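Local coordinates for protein alcohol oxidase (Myceliophthora thermophila, PDB 6F74) that binds FAD as a flavoprotein of the vanillyl-alcohol-oxidase type and probably oxidises its substrate with molecular oxygen, at residues W85-D89 with L425-G430; S61-Q65 with V81-W85. All blocks are in the same frame, centred on the assembly; numbering follows the deposited sequence.

Contact 1 of 2, residues W85-D89 with L425-G430; sequences WTDQD and LHDPVG. With FAD (flavin-adenine dinucleotide), chain I.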
ATOM      1  N   TRP A  85      -2.384  17.995   8.822  1.00 21.07           N
ATOM      2  CA  TRP A  85      -1.471  16.854   8.862  1.00 20.55           C
ATOM      3  C   TRP A  85      -2.134  15.511   8.622  1.00 20.18           C
ATOM      4  O   TRP A  85      -1.545  14.608   8.022  1.00 19.73           O
ATOM      5  CB  TRP A  85      -0.739  16.822  10.236  1.00 20.75           C
ATOM      6  CG  TRP A  85       0.442  15.855  10.223  1.00 20.32           C
ATOM      7  CD1 TRP A  85       0.419  14.528  10.557  1.00 20.04           C
ATOM      8  CD2 TRP A  85       1.773  16.128   9.788  1.00 20.17           C
ATOM      9  NE1 TRP A  85       1.652  13.973  10.387  1.00 19.76           N
ATOM     10  CE2 TRP A  85       2.504  14.932   9.914  1.00 19.83           C
ATOM     11  CE3 TRP A  85       2.420  17.263   9.310  1.00 20.34           C
ATOM     12  CZ2 TRP A  85       3.879  14.837   9.590  1.00 19.65           C
ATOM     13  CZ3 TRP A  85       3.782  17.176   8.986  1.00 20.13           C
ATOM     14  CH2 TRP A  85       4.482  15.965   9.110  1.00 19.79           C
ATOM     15  N   THR A  86      -3.361  15.355   9.107  1.00 20.41           N
ATOM     16  CA  THR A  86      -4.081  14.105   8.955  1.00 20.12           C
ATOM     17  C   THR A  86      -4.815  13.974   7.596  1.00 19.99           C
ATOM     18  O   THR A  86      -5.434  12.929   7.312  1.00 19.78           O
ATOM     19  CB  THR A  86      -5.032  13.906  10.166  1.00 20.45           C
ATOM     20  OG1 THR A  86      -5.797  15.114  10.374  1.00 21.00           O
ATOM     21  CG2 THR A  86      -4.218  13.601  11.471  1.00 20.54           C
ATOM     22  N   ASP A  87      -4.711  14.967   6.714  1.00 20.15           N
ATOM     23  CA  ASP A  87      -5.479  14.968   5.458  1.00 20.18           C
ATOM     24  C   ASP A  87      -4.671  14.452   4.274  1.00 19.78           C
ATOM     25  O   ASP A  87      -3.567  14.923   4.007  1.00 19.69           O
ATOM     26  CB  ASP A  87      -5.968  16.356   5.126  1.00 20.70           C
ATOM     27  CG  ASP A  87      -6.677  16.386   3.797  1.00 20.81           C
ATOM     28  OD1 ASP A  87      -7.649  15.641   3.667  1.00 20.81           O
ATOM     29  OD2 ASP A  87      -6.224  17.074   2.857  1.00 20.91           O
ATOM     30  N   GLN A  88      -5.243  13.518   3.544  1.00 19.62           N
ATOM     31  CA  GLN A  88      -4.476  12.813   2.508  1.00 19.27           C
ATOM     32  C   GLN A  88      -4.068  13.744   1.339  1.00 19.43           C
ATOM     33  O   GLN A  88      -2.970  13.583   0.785  1.00 19.19           O
ATOM     34  CB  GLN A  88      -5.262  11.635   1.961  1.00 19.17           C
ATOM     35  CG  GLN A  88      -5.560  10.569   2.995  1.00 18.99           C
ATOM     36  CD  GLN A  88      -6.317   9.370   2.434  1.00 18.92           C
ATOM     37  OE1 GLN A  88      -6.181   9.030   1.275  1.00 18.89           O
ATOM     38  NE2 GLN A  88      -7.077   8.698   3.283  1.00 18.95           N
ATOM     39  N   ASP A  89      -4.959  14.688   0.981  1.00 19.88           N
ATOM     40  CA  ASP A  89      -4.708  15.605  -0.126  1.00 20.14           C
ATOM     41  C   ASP A  89      -3.604  16.587   0.246  1.00 20.16           C
ATOM     42  O   ASP A  89      -2.725  16.912  -0.592  1.00 20.10           O
ATOM     43  CB  ASP A  89      -5.963  16.399  -0.529  1.00 20.73           C
ATOM     44  CG  ASP A  89      -6.990  15.545  -1.230  1.00 20.81           C
ATOM     45  OD1 ASP A  89      -6.652  14.417  -1.645  1.00 20.44           O
ATOM     46  OD2 ASP A  89      -8.147  15.979  -1.350  1.00 21.30           O
ATOM     47  N   LEU A 425     -12.604   5.225   0.561  1.00 19.92           N
ATOM     48  CA  LEU A 425     -12.255   5.806   1.852  1.00 19.76           C
ATOM     49  C   LEU A 425     -11.233   6.940   1.726  1.00 19.68           C
ATOM     50  O   LEU A 425     -10.346   6.930   0.838  1.00 19.53           O
ATOM     51  CB  LEU A 425     -11.724   4.716   2.793  1.00 19.42           C
ATOM     52  CG  LEU A 425     -12.650   3.515   3.053  1.00 19.50           C
ATOM     53  CD1 LEU A 425     -11.993   2.486   3.935  1.00 19.21           C
ATOM     54  CD2 LEU A 425     -14.013   3.940   3.654  1.00 19.85           C
ATOM     55  N   HIS A 426     -11.385   7.907   2.618  1.00 19.82           N
ATOM     56  CA  HIS A 426     -10.477   9.040   2.739  1.00 19.80           C
ATOM     57  C   HIS A 426     -10.272   9.206   4.262  1.00 19.74           C
ATOM     58  O   HIS A 426     -10.594  10.235   4.836  1.00 20.06           O
ATOM     59  CB  HIS A 426     -11.156  10.279   2.151  1.00 20.28           C
ATOM     60  CG  HIS A 426     -10.223  11.427   1.922  1.00 20.31           C
ATOM     61  ND1 HIS A 426      -9.646  12.184   2.936  1.00 20.31           N
ATOM     62  CD2 HIS A 426      -9.772  11.953   0.759  1.00 20.40           C
ATOM     63  CE1 HIS A 426      -8.846  13.095   2.400  1.00 20.36           C
ATOM     64  NE2 HIS A 426      -8.955  13.019   1.079  1.00 20.43           N
ATOM     65  N   ASP A 427      -9.766   8.158   4.906  1.00 19.43           N
ATOM     66  CA  ASP A 427      -9.593   8.150   6.352  1.00 19.44           C
ATOM     67  C   ASP A 427      -8.416   9.032   6.789  1.00 19.39           C
ATOM     68  O   ASP A 427      -7.539   9.350   5.972  1.00 19.23           O
ATOM     69  CB  ASP A 427      -9.361   6.708   6.822  1.00 19.17           C
ATOM     70  CG  ASP A 427     -10.637   5.883   6.815  1.00 19.30           C
ATOM     71  OD1 ASP A 427     -11.756   6.473   6.837  1.00 19.64           O
ATOM     72  OD2 ASP A 427     -10.509   4.641   6.800  1.00 19.11           O
ATOM     73  N   PRO A 428      -8.370   9.387   8.081  1.00 19.58           N
ATOM     74  CA  PRO A 428      -7.226  10.169   8.564  1.00 19.60           C
ATOM     75  C   PRO A 428      -5.932   9.388   8.455  1.00 19.21           C
ATOM     76  O   PRO A 428      -5.948   8.176   8.628  1.00 19.02           O
ATOM     77  CB  PRO A 428      -7.577  10.456  10.040  1.00 19.95           C
ATOM     78  CG  PRO A 428      -9.060  10.199  10.135  1.00 20.19           C
ATOM     79  CD  PRO A 428      -9.308   9.061   9.183  1.00 19.83           C
ATOM     80  N   VAL A 429      -4.836  10.092   8.181  1.00 19.14           N
ATOM     81  CA  VAL A 429      -3.501   9.508   7.963  1.00 18.83           C
ATOM     82  C   VAL A 429      -2.492  10.326   8.802  1.00 18.99           C
ATOM     83  O   VAL A 429      -2.880  10.960   9.779  1.00 19.34           O
ATOM     84  CB  VAL A 429      -3.117   9.533   6.468  1.00 18.60           C
ATOM     85  CG1 VAL A 429      -4.028   8.599   5.673  1.00 18.50           C
ATOM     86  CG2 VAL A 429      -3.175  10.946   5.898  1.00 18.81           C
ATOM     87  N   GLY A 430      -1.209  10.305   8.453  1.00 18.80           N
ATOM     88  CA  GLY A 430      -0.208  11.132   9.112  1.00 18.99           C
ATOM     89  C   GLY A 430       0.568  10.516  10.272  1.00 19.08           C
ATOM     90  O   GLY A 430       1.399  11.212  10.933  1.00 19.33           O
TER
HETATM   91  PA  FAD I 601       4.515   6.180  -3.623  1.00 15.73           P
HETATM   92  O1A FAD I 601       4.982   6.452  -2.196  1.00 16.33           O
HETATM   93  O2A FAD I 601       4.454   7.360  -4.541  1.00 14.61           O
HETATM   94  O5B FAD I 601       5.465   5.069  -4.219  1.00 13.82           O
HETATM   95  C5B FAD I 601       5.469   3.789  -3.649  1.00 13.38           C
HETATM   96  C4B FAD I 601       6.655   3.012  -4.192  1.00 12.87           C
HETATM   97  O4B FAD I 601       6.442   2.858  -5.585  1.00 12.82           O
HETATM   98  C3B FAD I 601       8.004   3.674  -4.062  1.00 12.31           C
HETATM   99  O3B FAD I 601       8.985   2.633  -4.002  1.00 12.69           O
HETATM  100  C2B FAD I 601       8.198   4.394  -5.374  1.00 12.77           C
HETATM  101  O2B FAD I 601       9.556   4.494  -5.819  1.00 12.30           O
HETATM  102  C1B FAD I 601       7.470   3.492  -6.332  1.00 12.89           C
HETATM  103  N9A FAD I 601       6.844   4.143  -7.488  1.00 13.21           N
HETATM  104  C8A FAD I 601       5.780   4.958  -7.470  1.00 14.09           C
HETATM  105  N7A FAD I 601       5.449   5.342  -8.718  1.00 14.08           N
HETATM  106  C5A FAD I 601       6.310   4.752  -9.541  1.00 13.77           C
HETATM  107  C6A FAD I 601       6.486   4.745 -10.993  1.00 13.93           C
HETATM  108  N6A FAD I 601       5.620   5.479 -11.728  1.00 14.13           N
HETATM  109  N1A FAD I 601       7.514   4.013 -11.498  1.00 13.83           N
HETATM  110  C2A FAD I 601       8.343   3.303 -10.690  1.00 14.21           C
HETATM  111  N3A FAD I 601       8.220   3.249  -9.338  1.00 13.99           N
HETATM  112  C4A FAD I 601       7.225   3.950  -8.735  1.00 13.66           C
HETATM  113  N1  FAD I 601      -3.105  -0.496  -0.794  1.00 11.40           N
HETATM  114  C2  FAD I 601      -4.031  -1.429  -1.110  1.00 11.65           C
HETATM  115  O2  FAD I 601      -3.647  -2.511  -1.625  1.00 12.31           O
HETATM  116  N3  FAD I 601      -5.350  -1.226  -0.916  1.00 11.81           N
HETATM  117  C4  FAD I 601      -5.833  -0.100  -0.364  1.00 12.03           C
HETATM  118  O4  FAD I 601      -7.053   0.078  -0.168  1.00 13.38           O
HETATM  119  C4X FAD I 601      -4.886   0.965   0.029  1.00 11.93           C
HETATM  120  N5  FAD I 601      -5.310   2.113   0.595  1.00 11.39           N
HETATM  121  C5X FAD I 601      -4.418   3.075   0.937  1.00 10.96           C
HETATM  122  C6  FAD I 601      -4.876   4.264   1.503  1.00  9.80           C
HETATM  123  C7  FAD I 601      -4.009   5.284   1.852  1.00  8.66           C
HETATM  124  C7M FAD I 601      -4.670   6.489   2.475  1.00  8.75           C
HETATM  125  C8  FAD I 601      -2.548   5.122   1.603  1.00  7.38           C
HETATM  126  C8M FAD I 601      -1.531   6.212   1.912  1.00  4.60           C
HETATM  127  C9  FAD I 601      -2.084   3.929   1.060  1.00  9.18           C
HETATM  128  C9A FAD I 601      -2.955   2.885   0.701  1.00 10.70           C
HETATM  129  N10 FAD I 601      -2.519   1.666   0.113  1.00 12.01           N
HETATM  130  C10 FAD I 601      -3.464   0.688  -0.224  1.00 11.68           C
HETATM  131  C1' FAD I 601      -1.087   1.336  -0.083  1.00 13.09           C
HETATM  132  C2' FAD I 601      -0.455   1.530  -1.421  1.00 14.05           C
HETATM  133  O2' FAD I 601      -0.776   0.386  -2.209  1.00 13.99           O
HETATM  134  C3' FAD I 601       1.067   1.590  -1.258  1.00 15.12           C
HETATM  135  O3' FAD I 601       1.455   2.547  -0.256  1.00 16.26           O
HETATM  136  C4' FAD I 601       1.766   1.905  -2.574  1.00 15.51           C
HETATM  137  O4' FAD I 601       3.181   1.936  -2.368  1.00 16.74           O
HETATM  138  C5' FAD I 601       1.281   3.224  -3.155  1.00 15.36           C
HETATM  139  O5' FAD I 601       1.934   3.493  -4.384  1.00 15.25           O
HETATM  140  P   FAD I 601       2.079   5.036  -4.707  1.00 15.53           P
HETATM  141  O1P FAD I 601       0.756   5.724  -4.516  1.00 15.56           O
HETATM  142  O2P FAD I 601       2.781   5.121  -6.022  1.00 17.65           O
HETATM  143  O3P FAD I 601       3.057   5.478  -3.496  1.00 15.91           O
HETATM  144  O   HOH W   1      -8.204   8.204  -0.338  1.00 14.84           O

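Contact 2 of 2, residues S61-Q65 with V81-W85; sequences SPIAQ and VNKMW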
ATOM      1  N   SER A  61      11.438  21.327   1.654  1.00 19.70           N
ATOM      2  CA  SER A  61      11.443  21.820   3.016  1.00 20.02           C
ATOM      3  C   SER A  61      10.563  20.936   3.877  1.00 19.91           C
ATOM      4  O   SER A  61       9.470  20.602   3.444  1.00 19.78           O
ATOM      5  CB  SER A  61      10.963  23.273   3.111  1.00 20.54           C
ATOM      6  OG  SER A  61      11.064  24.092   1.967  1.00 20.67           O
ATOM      7  N   PRO A  62      11.034  20.557   5.084  1.00 20.00           N
ATOM      8  CA  PRO A  62      10.192  19.754   5.973  1.00 19.95           C
ATOM      9  C   PRO A  62       8.804  20.333   6.125  1.00 20.19           C
ATOM     10  O   PRO A  62       8.655  21.527   6.295  1.00 20.62           O
ATOM     11  CB  PRO A  62      10.931  19.783   7.325  1.00 20.28           C
ATOM     12  CG  PRO A  62      12.333  20.111   7.007  1.00 20.32           C
ATOM     13  CD  PRO A  62      12.359  20.843   5.658  1.00 20.21           C
ATOM     14  N   ILE A  63       7.792  19.486   6.015  1.00 19.95           N
ATOM     15  CA  ILE A  63       6.386  19.940   5.988  1.00 20.16           C
ATOM     16  C   ILE A  63       6.074  20.910   7.105  1.00 20.74           C
ATOM     17  O   ILE A  63       5.506  21.978   6.867  1.00 21.12           O
ATOM     18  CB  ILE A  63       5.423  18.746   5.991  1.00 19.86           C
ATOM     19  CG1 ILE A  63       5.638  17.845   4.768  1.00 19.38           C
ATOM     20  CG2 ILE A  63       3.979  19.197   5.972  1.00 20.12           C
ATOM     21  CD1 ILE A  63       5.388  18.465   3.409  1.00 19.40           C
ATOM     22  N   ALA A  64       6.523  20.561   8.317  1.00 20.87           N
ATOM     23  CA  ALA A  64       6.243  21.375   9.502  1.00 21.50           C
ATOM     24  C   ALA A  64       7.383  22.275   9.988  1.00 21.92           C
ATOM     25  O   ALA A  64       7.450  22.581  11.202  1.00 22.43           O
ATOM     26  CB  ALA A  64       5.819  20.442  10.622  1.00 21.52           C
ATOM     27  N   GLN A  65       8.265  22.724   9.101  1.00 21.79           N
ATOM     28  CA  GLN A  65       9.409  23.595   9.531  1.00 22.21           C
ATOM     29  C   GLN A  65       9.004  24.942  10.142  1.00 22.98           C
ATOM     30  O   GLN A  65       9.728  25.510  10.966  1.00 23.48           O
ATOM     31  CB  GLN A  65      10.418  23.826   8.403  1.00 21.94           C
ATOM     32  CG  GLN A  65       9.843  24.511   7.160  1.00 21.88           C
ATOM     33  CD  GLN A  65      10.909  24.975   6.194  1.00 21.78           C
ATOM     34  OE1 GLN A  65      12.066  24.554   6.243  1.00 21.60           O
ATOM     35  NE2 GLN A  65      10.494  25.774   5.255  1.00 21.92           N
ATOM     36  N   VAL A  81      -0.612  23.722   9.189  1.00 23.21           N
ATOM     37  CA  VAL A  81       0.041  22.426   8.968  1.00 22.46           C
ATOM     38  C   VAL A  81      -0.383  21.404  10.017  1.00 22.35           C
ATOM     39  O   VAL A  81      -0.625  20.230   9.696  1.00 21.83           O
ATOM     40  CB  VAL A  81       1.589  22.565   8.913  1.00 22.27           C
ATOM     41  CG1 VAL A  81       2.248  21.196   8.860  1.00 21.62           C
ATOM     42  CG2 VAL A  81       1.977  23.338   7.670  1.00 22.27           C
ATOM     43  N   ASN A  82      -0.484  21.854  11.266  1.00 22.90           N
ATOM     44  CA  ASN A  82      -0.936  20.948  12.331  1.00 22.90           C
ATOM     45  C   ASN A  82      -2.371  20.462  12.070  1.00 22.83           C
ATOM     46  O   ASN A  82      -2.659  19.290  12.158  1.00 22.42           O
ATOM     47  CB  ASN A  82      -0.821  21.629  13.693  1.00 23.63           C
ATOM     48  CG  ASN A  82      -1.192  20.699  14.813  1.00 23.69           C
ATOM     49  OD1 ASN A  82      -2.251  20.853  15.425  1.00 24.13           O
ATOM     50  ND2 ASN A  82      -0.357  19.685  15.042  1.00 23.26           N
ATOM     51  N   LYS A  83      -3.225  21.382  11.687  1.00 23.27           N
ATOM     52  CA  LYS A  83      -4.615  21.073  11.386  1.00 23.32           C
ATOM     53  C   LYS A  83      -4.751  20.120  10.196  1.00 22.63           C
ATOM     54  O   LYS A  83      -5.594  19.215  10.230  1.00 22.44           O
ATOM     55  CB  LYS A  83      -5.377  22.377  11.112  1.00 24.02           C
ATOM     56  CG  LYS A  83      -6.825  22.176  10.715  1.00 24.17           C
ATOM     57  CD  LYS A  83      -7.516  23.456  10.248  1.00 24.89           C
ATOM     58  CE  LYS A  83      -9.031  23.168  10.119  1.00 25.14           C
ATOM     59  NZ  LYS A  83      -9.728  24.071   9.140  1.00 25.65           N
ATOM     60  N   MET A  84      -3.908  20.281   9.178  1.00 22.31           N
ATOM     61  CA  MET A  84      -4.053  19.532   7.908  1.00 21.79           C
ATOM     62  C   MET A  84      -3.174  18.275   7.772  1.00 21.11           C
ATOM     63  O   MET A  84      -3.234  17.576   6.743  1.00 20.72           O
ATOM     64  CB  MET A  84      -3.787  20.448   6.716  1.00 21.92           C
ATOM     65  CG  MET A  84      -4.714  21.622   6.567  1.00 22.62           C
ATOM     66  SD  MET A  84      -6.423  21.211   6.413  1.00 22.85           S
ATOM     67  CE  MET A  84      -6.542  20.227   4.887  1.00 22.30           C
ATOM     68  N   TRP A  85      -2.384  17.995   8.822  1.00 21.07           N
ATOM     69  CA  TRP A  85      -1.471  16.854   8.862  1.00 20.55           C
ATOM     70  C   TRP A  85      -2.134  15.511   8.622  1.00 20.18           C
ATOM     71  O   TRP A  85      -1.545  14.608   8.022  1.00 19.73           O
ATOM     72  CB  TRP A  85      -0.739  16.822  10.236  1.00 20.75           C
ATOM     73  CG  TRP A  85       0.442  15.855  10.223  1.00 20.32           C
ATOM     74  CD1 TRP A  85       0.419  14.528  10.557  1.00 20.04           C
ATOM     75  CD2 TRP A  85       1.773  16.128   9.788  1.00 20.17           C
ATOM     76  NE1 TRP A  85       1.652  13.973  10.387  1.00 19.76           N
ATOM     77  CE2 TRP A  85       2.504  14.932   9.914  1.00 19.83           C
ATOM     78  CE3 TRP A  85       2.420  17.263   9.310  1.00 20.34           C
ATOM     79  CZ2 TRP A  85       3.879  14.837   9.590  1.00 19.65           C
ATOM     80  CZ3 TRP A  85       3.782  17.176   8.986  1.00 20.13           C
ATOM     81  CH2 TRP A  85       4.482  15.965   9.110  1.00 19.79           C
TER

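Contact 1 of 2, residues W85-D89 with L425-G430
The imidazole of His426 has Gln88 CG above one face, set off toward the rim, while two acidic groups occupy its edge. The carboxylate of Asp87 is turned 22° from the ring plane, with OD1 at the edge, 3.1 Å from His426 CE1; that of Asp89 stands nearly upright to the ring beside NE2. The second flat group, the indole of Trp85, uses its N-H edge: NE1 donates to Gly430 O at 2.8 Å, on a lone pair in the carbonyl plane. Between these two ends the backbones meet through Val429 N and Thr86 O, hydrogen-bonded at 3.0 Å.

Here the start of helix 88-93 docks on the loop between helix 415-422 and strand 435-440. Asp87 is the N-cap: its OD2 accepts the amide of Phe90, while OD1 lies at the edge of the histidine.

Gln88 carries much of the contact. Its chain is extended beyond CG (chi2 -178°), which carries the amide past Val429, where Gln88 CG packs 3.7 Å from Val429 CG1. Gln88 NE2 then donates to Asp427 O at 2.8 Å along a nearly straight line (170°), and OE1 accepts from a water that also donates to Leu425 O. On the cofactor side, Gln88 OE1 comes 3.2 Å from the flavin methyl carbon, FAD C7M, which Val429 CG1 also approaches. With an alanine here, Asp427 O is likely to be left without its donor and the water without one acceptor, and a gap would probably open beside the flavin methyl.

Contact 2 of 2, residues S61-Q65 with V81-W85
A type I beta turn, Pro62 to Gln65, leans against the C-terminal part of helix 75-84, and two of its residues, Ile63 and Ala64, make the contact. The turn is closed by Gln65 N donating to Pro62 O at 3.1 Å. The CB atoms of Ile63 and Ala64 both point toward the helix. Ile63 then divides its branches: CG2, anti to the backbone N, enters the interface, whereas CG1, beside the N (chi1 -60°), carries the chain away from Val81 and Trp85. Ile63 CG2 lies 3.6 Å from Trp85 CZ3 and 3.9 Å from Val81 CG1. Ala64 repeats the pattern less closely, with CB 4.1 Å from Val81 CG1 and 4.2 Å from Trp85 CZ3.

This is loop-on-helix packing made of apolar groups. Val81 points toward the turn, and the end of the Trp85 side chain comes in beside it; Val81 CG1 lies in the plane of the indole at its edge, so valine methyl and benzo ring together form the surface that receives the turn. Val81 CG1 and CG2 are each 3.9 Å from Ile63 O. The loop holding the turn leaves strand 57-59, an outermost strand of a four-stranded mixed sheet, and runs on into helix 75-84; the Cys67-Cys78 disulfide joins the same loop and helix a second time. Beyond the helix face, Ile63 also touches Phe90 of helix 88-93, and Pro62 rests on the disulfide partners Cys106 and Cys120.

In the fold
Contacts 1 and 2 have centres 13 Å apart and share Trp85. Along the chain 61-65 comes first, then 81-85 and 85-89, which run on from each other at Trp85, and 425-430 far later. Helices 75-84 and 88-93 follow one another, and the two contacts lie on successive parts of this region, contact 1 being the one that touches the FAD. Contact 2 is local packing; contact 1 brings in the loop that leads into strand 435-440 of the seven-stranded antiparallel sheet. In this way the N-terminal region meets the distant loop 425-430 beside the FAD, with Gln88 and Val429 both in its pocket.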